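Local atomic coordinates of protein-arginine-phosphatase (Bacillus subtilis subsp. subtilis, PDB entry 4KK4), a protein that removes phosphate from phosphoarginine residues of many proteins, counteracting the arginine kinase McsB, with almost no activity against phosphoserine, phosphothreonine or phosphotyrosine peptides. Residues A[48-53]-A[122-127]; A[108-113]-A[135-140]. The protein carries 1 engineered substitution. All coordinates share one frame; numbering follows the deposited sequence.

Contact 1. Residues A[48-53]-A[122-127]; sequences TPHAVE and GSIDIY
The first turns of two helices, 49-56 and 124-145, meet here, with the CA atoms of His50 and Ile124 5.6 Å apart and those of Ala51 and Tyr127 6.3 Å apart. His50 carries most of the contact. His50 CB lies over one face of the Tyr127 ring, a CH-pi contact 3.6 Å from the centroid, and beyond it the imidazole turns its edge toward the same ring in an offset edge-to-face pair, planes at 64°. With CG anti to the carbonyl carbon (chi1 -77°), the imidazole reaches the loop before the second helix: His50 ND1 donates to Gly122 O at 3.2 Å, in the carbonyl plane but bent at the hydrogen (141°). Ile124 CB covers a face of the imidazole. Both helices start from a hydroxyl N-cap, Thr48 OG1 accepting weakly from Ala51 N and Ser123 OG weakly from Ile126 N. In this low molecular weight phosphatase fold, Thr48 and Tyr127 also touch the substrate-binding loop, Thr48 at Thr11, important for substrate discrimination, and Tyr127 at Cys12. A weak bond of 3.4 Å runs from Thr48 OG1 to Tyr127 OH. The extended Glu53 crosses Ile124 at about a right angle, Glu53 OE2 standing 3.4 Å from Ile124 CG1.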
loop_
_atom_site.group_PDB
_atom_site.type_symbol
_atom_site.label_atom_id
_atom_site.label_comp_id
_atom_site.label_asym_id
_atom_site.label_seq_id
_atom_site.Cartn_x
_atom_site.Cartn_y
_atom_site.Cartn_z
ATOM N N THR A 48 9.546 0.807 9.944
ATOM C CA THR A 48 9.698 0.842 11.402
ATOM C C THR A 48 9.888 -0.561 11.960
ATOM O O THR A 48 9.392 -1.534 11.390
ATOM C CB THR A 48 8.485 1.456 12.101
ATOM O OG1 THR A 48 7.337 0.662 11.805
ATOM C CG2 THR A 48 8.257 2.891 11.626
ATOM N N PRO A 49 10.601 -0.667 13.084
ATOM C CA PRO A 49 10.832 -1.970 13.714
ATOM C C PRO A 49 9.544 -2.743 13.993
ATOM O O PRO A 49 9.533 -3.947 13.781
ATOM C CB PRO A 49 11.535 -1.598 15.019
ATOM C CG PRO A 49 12.311 -0.370 14.650
ATOM C CD PRO A 49 11.402 0.399 13.715
ATOM N N HIS A 50 8.479 -2.081 14.442
ATOM C CA HIS A 50 7.237 -2.812 14.703
ATOM C C HIS A 50 6.562 -3.311 13.424
ATOM O O HIS A 50 5.948 -4.379 13.423
ATOM C CB HIS A 50 6.265 -2.004 15.566
ATOM C CG HIS A 50 6.631 -1.970 17.014
ATOM N ND1 HIS A 50 6.157 -1.006 17.880
ATOM C CD2 HIS A 50 7.438 -2.773 17.750
ATOM C CE1 HIS A 50 6.661 -1.212 19.084
ATOM N NE2 HIS A 50 7.437 -2.281 19.034
ATOM N N ALA A 51 6.683 -2.546 12.341
ATOM C CA ALA A 51 6.172 -3.002 11.047
ATOM C C ALA A 51 6.917 -4.270 10.627
ATOM O O ALA A 51 6.306 -5.253 10.204
ATOM C CB ALA A 51 6.339 -1.925 9.985
ATOM N N VAL A 52 8.240 -4.245 10.759
ATOM C CA VAL A 52 9.044 -5.405 10.386
ATOM C C VAL A 52 8.679 -6.622 11.239
ATOM O O VAL A 52 8.505 -7.730 10.724
ATOM C CB VAL A 52 10.548 -5.105 10.511
ATOM C CG1 VAL A 52 11.371 -6.397 10.359
ATOM C CG2 VAL A 52 10.954 -4.057 9.475
ATOM N N GLU A 53 8.538 -6.402 12.540
ATOM C CA GLU A 53 8.244 -7.469 13.498
ATOM C C GLU A 53 6.863 -8.079 13.232
ATOM O O GLU A 53 6.683 -9.297 13.266
ATOM C CB GLU A 53 8.311 -6.897 14.915
ATOM C CG GLU A 53 7.913 -7.849 16.021
ATOM C CD GLU A 53 7.945 -7.172 17.382
ATOM O OE1 GLU A 53 8.527 -6.066 17.472
ATOM O OE2 GLU A 53 7.382 -7.732 18.351
ATOM N N GLY A 122 2.770 3.439 17.788
ATOM C CA GLY A 122 1.933 2.548 18.567
ATOM C C GLY A 122 2.660 1.280 18.983
ATOM O O GLY A 122 3.770 0.991 18.530
ATOM N N SER A 123 2.022 0.512 19.853
ATOM C CA SER A 123 2.604 -0.736 20.331
ATOM C C SER A 123 2.604 -1.795 19.238
ATOM O O SER A 123 1.971 -1.642 18.183
ATOM C CB SER A 123 1.804 -1.260 21.517
ATOM O OG SER A 123 0.533 -1.689 21.064
ATOM N N ILE A 124 3.297 -2.892 19.507
ATOM C CA ILE A 124 3.321 -3.999 18.565
ATOM C C ILE A 124 1.906 -4.539 18.294
ATOM O O ILE A 124 1.598 -4.935 17.171
ATOM C CB ILE A 124 4.278 -5.110 19.044
ATOM C CG1 ILE A 124 4.387 -6.205 17.987
ATOM C CG2 ILE A 124 3.827 -5.658 20.390
ATOM C CD1 ILE A 124 4.898 -5.699 16.656
ATOM N N ASP A 125 1.024 -4.512 19.293
ATOM C CA ASP A 125 -0.339 -4.988 19.041
ATOM C C ASP A 125 -1.103 -4.079 18.075
ATOM O O ASP A 125 -1.926 -4.562 17.303
ATOM C CB ASP A 125 -1.127 -5.177 20.338
ATOM C CG ASP A 125 -1.525 -3.863 20.975
ATOM O OD1 ASP A 125 -2.527 -3.255 20.526
ATOM O OD2 ASP A 125 -0.840 -3.440 21.933
ATOM N N ILE A 126 -0.843 -2.769 18.132
ATOM C CA ILE A 126 -1.429 -1.830 17.167
ATOM C C ILE A 126 -0.984 -2.204 15.750
ATOM O O ILE A 126 -1.781 -2.225 14.805
ATOM C CB ILE A 126 -1.030 -0.369 17.469
ATOM C CG1 ILE A 126 -1.674 0.100 18.772
ATOM C CG2 ILE A 126 -1.443 0.560 16.333
ATOM C CD1 ILE A 126 -3.167 -0.084 18.806
ATOM N N TYR A 127 0.294 -2.528 15.599
ATOM C CA TYR A 127 0.801 -2.937 14.293
ATOM C C TYR A 127 0.237 -4.267 13.814
ATOM O O TYR A 127 -0.033 -4.433 12.637
ATOM C CB TYR A 127 2.323 -3.004 14.290
ATOM C CG TYR A 127 2.953 -1.662 14.051
ATOM C CD1 TYR A 127 3.122 -0.755 15.098
ATOM C CD2 TYR A 127 3.382 -1.296 12.787
ATOM C CE1 TYR A 127 3.714 0.482 14.883
ATOM C CE2 TYR A 127 3.975 -0.062 12.564
ATOM C CZ TYR A 127 4.132 0.821 13.605
ATOM O OH TYR A 127 4.712 2.054 13.370
#

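Contact 2. Residues A[108-113]-A[135-140]; sequences YVTGSH and EELLRQ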
loop_
_atom_site.group_PDB
_atom_site.type_symbol
_atom_site.label_atom_id
_atom_site.label_comp_id
_atom_site.label_asym_id
_atom_site.label_seq_id
_atom_site.Cartn_x
_atom_site.Cartn_y
_atom_site.Cartn_z
ATOM N N TYR A 108 -11.735 1.334 -2.938
ATOM C CA TYR A 108 -11.537 0.531 -4.142
ATOM C C TYR A 108 -11.974 -0.924 -3.928
ATOM O O TYR A 108 -12.637 -1.518 -4.770
ATOM C CB TYR A 108 -10.077 0.607 -4.598
ATOM C CG TYR A 108 -9.843 0.067 -5.989
ATOM C CD1 TYR A 108 -9.383 -1.236 -6.183
ATOM C CD2 TYR A 108 -10.089 0.851 -7.110
ATOM C CE1 TYR A 108 -9.175 -1.741 -7.459
ATOM C CE2 TYR A 108 -9.877 0.357 -8.393
ATOM C CZ TYR A 108 -9.420 -0.941 -8.557
ATOM O OH TYR A 108 -9.213 -1.427 -9.827
ATOM N N VAL A 109 -11.618 -1.485 -2.781
ATOM C CA VAL A 109 -11.877 -2.889 -2.508
ATOM C C VAL A 109 -13.288 -3.149 -1.973
ATOM O O VAL A 109 -13.921 -4.136 -2.338
ATOM C CB VAL A 109 -10.825 -3.434 -1.498
ATOM C CG1 VAL A 109 -11.131 -4.880 -1.115
ATOM C CG2 VAL A 109 -9.421 -3.288 -2.091
ATOM N N THR A 110 -13.782 -2.273 -1.102
ATOM C CA THR A 110 -15.047 -2.557 -0.418
ATOM C C THR A 110 -16.199 -1.658 -0.848
ATOM O O THR A 110 -17.361 -1.966 -0.583
ATOM C CB THR A 110 -14.911 -2.416 1.107
ATOM O OG1 THR A 110 -14.788 -1.023 1.443
ATOM C CG2 THR A 110 -13.695 -3.186 1.620
ATOM N N GLY A 111 -15.873 -0.540 -1.484
ATOM C CA GLY A 111 -16.885 0.426 -1.870
ATOM C C GLY A 111 -17.272 1.327 -0.712
ATOM O O GLY A 111 -18.126 2.203 -0.846
ATOM N N SER A 112 -16.640 1.116 0.435
ATOM C CA SER A 112 -16.941 1.908 1.613
ATOM C C SER A 112 -15.887 2.979 1.783
ATOM O O SER A 112 -14.710 2.740 1.558
ATOM C CB SER A 112 -16.966 1.037 2.866
ATOM O OG SER A 112 -15.749 1.164 3.590
ATOM N N HIS A 113 -16.323 4.166 2.173
ATOM C CA HIS A 113 -15.399 5.209 2.551
ATOM C C HIS A 113 -14.873 4.804 3.911
ATOM O O HIS A 113 -15.641 4.508 4.824
ATOM C CB HIS A 113 -16.113 6.558 2.623
ATOM C CG HIS A 113 -17.061 6.797 1.486
ATOM N ND1 HIS A 113 -18.393 6.442 1.539
ATOM C CD2 HIS A 113 -16.865 7.341 0.261
ATOM C CE1 HIS A 113 -18.978 6.765 0.400
ATOM N NE2 HIS A 113 -18.074 7.313 -0.393
ATOM N N GLU A 135 -4.254 -7.274 5.541
ATOM C CA GLU A 135 -4.294 -8.589 4.921
ATOM C C GLU A 135 -5.688 -8.918 4.399
ATOM O O GLU A 135 -5.843 -9.441 3.297
ATOM C CB GLU A 135 -3.843 -9.653 5.915
ATOM C CG GLU A 135 -3.673 -11.025 5.297
ATOM C CD GLU A 135 -3.140 -12.042 6.289
ATOM O OE1 GLU A 135 -2.254 -11.677 7.094
ATOM O OE2 GLU A 135 -3.609 -13.204 6.266
ATOM N N GLU A 136 -6.703 -8.610 5.197
ATOM C CA GLU A 136 -8.083 -8.840 4.788
ATOM C C GLU A 136 -8.431 -8.064 3.510
ATOM O O GLU A 136 -9.017 -8.615 2.569
ATOM C CB GLU A 136 -9.027 -8.445 5.922
ATOM C CG GLU A 136 -10.477 -8.725 5.643
ATOM C CD GLU A 136 -11.357 -8.424 6.844
ATOM O OE1 GLU A 136 -12.518 -8.005 6.644
ATOM O OE2 GLU A 136 -10.883 -8.608 7.989
ATOM N N LEU A 137 -8.095 -6.775 3.496
ATOM C CA LEU A 137 -8.345 -5.942 2.326
ATOM C C LEU A 137 -7.573 -6.450 1.120
ATOM O O LEU A 137 -8.097 -6.496 0.018
ATOM C CB LEU A 137 -7.940 -4.485 2.607
ATOM C CG LEU A 137 -8.836 -3.730 3.571
ATOM C CD1 LEU A 137 -8.176 -2.412 4.008
ATOM C CD2 LEU A 137 -10.160 -3.464 2.862
ATOM N N LEU A 138 -6.326 -6.854 1.343
ATOM C CA LEU A 138 -5.430 -7.209 0.248
ATOM C C LEU A 138 -5.766 -8.563 -0.361
ATOM O O LEU A 138 -5.584 -8.772 -1.557
ATOM C CB LEU A 138 -3.965 -7.156 0.703
ATOM C CG LEU A 138 -3.445 -5.755 1.098
ATOM C CD1 LEU A 138 -2.039 -5.852 1.674
ATOM C CD2 LEU A 138 -3.469 -4.789 -0.090
ATOM N N ARG A 139 -6.250 -9.485 0.461
ATOM C CA ARG A 139 -6.732 -10.755 -0.060
ATOM C C ARG A 139 -7.919 -10.523 -0.997
ATOM O O ARG A 139 -8.042 -11.176 -2.038
ATOM C CB ARG A 139 -7.138 -11.683 1.082
ATOM C CG ARG A 139 -5.945 -12.254 1.830
ATOM C CD ARG A 139 -6.348 -13.436 2.694
ATOM N NE ARG A 139 -5.227 -13.897 3.512
ATOM C CZ ARG A 139 -4.271 -14.714 3.079
ATOM N NH1 ARG A 139 -4.294 -15.174 1.835
ATOM N NH2 ARG A 139 -3.293 -15.079 3.898
ATOM N N GLN A 140 -8.791 -9.592 -0.621
ATOM C CA GLN A 140 -9.940 -9.255 -1.466
ATOM C C GLN A 140 -9.485 -8.520 -2.732
ATOM O O GLN A 140 -10.013 -8.765 -3.832
ATOM C CB GLN A 140 -10.969 -8.429 -0.690
ATOM C CG GLN A 140 -12.324 -8.252 -1.410
ATOM C CD GLN A 140 -13.370 -7.581 -0.520
ATOM O OE1 GLN A 140 -13.107 -7.287 0.642
ATOM N NE2 GLN A 140 -14.561 -7.353 -1.062
#
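Val109 and Gln140 cross obliquely, and the meeting is made by one methyl: Val109 CG1 lies against the length of the glutamine chain, 3.6 Å from Gln140 CB and equally 3.6 Å from Gln140 CD. With chi1 at 176°, opposite the backbone N, Val109 CG1 also comes within 3.6 Å of the carbonyl oxygen Leu137 O, so the methyl packs on helix backbone as well as on side chain. Gln140 runs out extended from its helix, which carries the amide past the valine to the last turn of helix 105-110. There Gln140 NE2 comes to 3.5 Å from Val109 O, a proximity without a hydrogen bond; that carbonyl instead accepts from Gln144, one turn further along. The segments thus join the C-terminal end of the short helix 105-110, which follows the edge strand 102-104 of the parallel sheet, to the long helix 124-145 of the phosphatase fold, by van der Waals packing with no hydrogen bond across. Thr110 meets Leu137 methyl to methyl, at a slant, with Thr110 CG2 3.8 Å from Leu137 CD2. The threonine divides its two branches: CG2 faces the leucine, while Thr110 OG1 is hydrogen-bonded to Lys106 O and accepts from Ser112 N at 3.0 Å, an ST turn at the helix end. Gly111 follows with positive phi (81°), where a side chain would run into the preceding carbonyl oxygen. Replacing Gln140 with an alanine would remove CG and the amide, and is likely to leave Val109 CG1 less covered on that flank.

How the contacts relate
Helix 124-145 supplies one side of both contacts: its first turn packs on helix 49-56 in contact 1, and residues 135-140, further along, pack on helix 105-110 in contact 2. The centres lie 22 Å apart and the nearest atoms about 9 Å, so the two do not touch. They also differ in kind, contact 1 combining aromatic packing with polar bonds and contact 2 relying on methyl packing. Contact 1 borders the substrate-binding loop, the side chain of Tyr127 being about 3 Å from that of Cys12. Contact 2 stands further back: the side chain of Leu137 is about 9 Å from that of Arg13, an active-site residue by similarity.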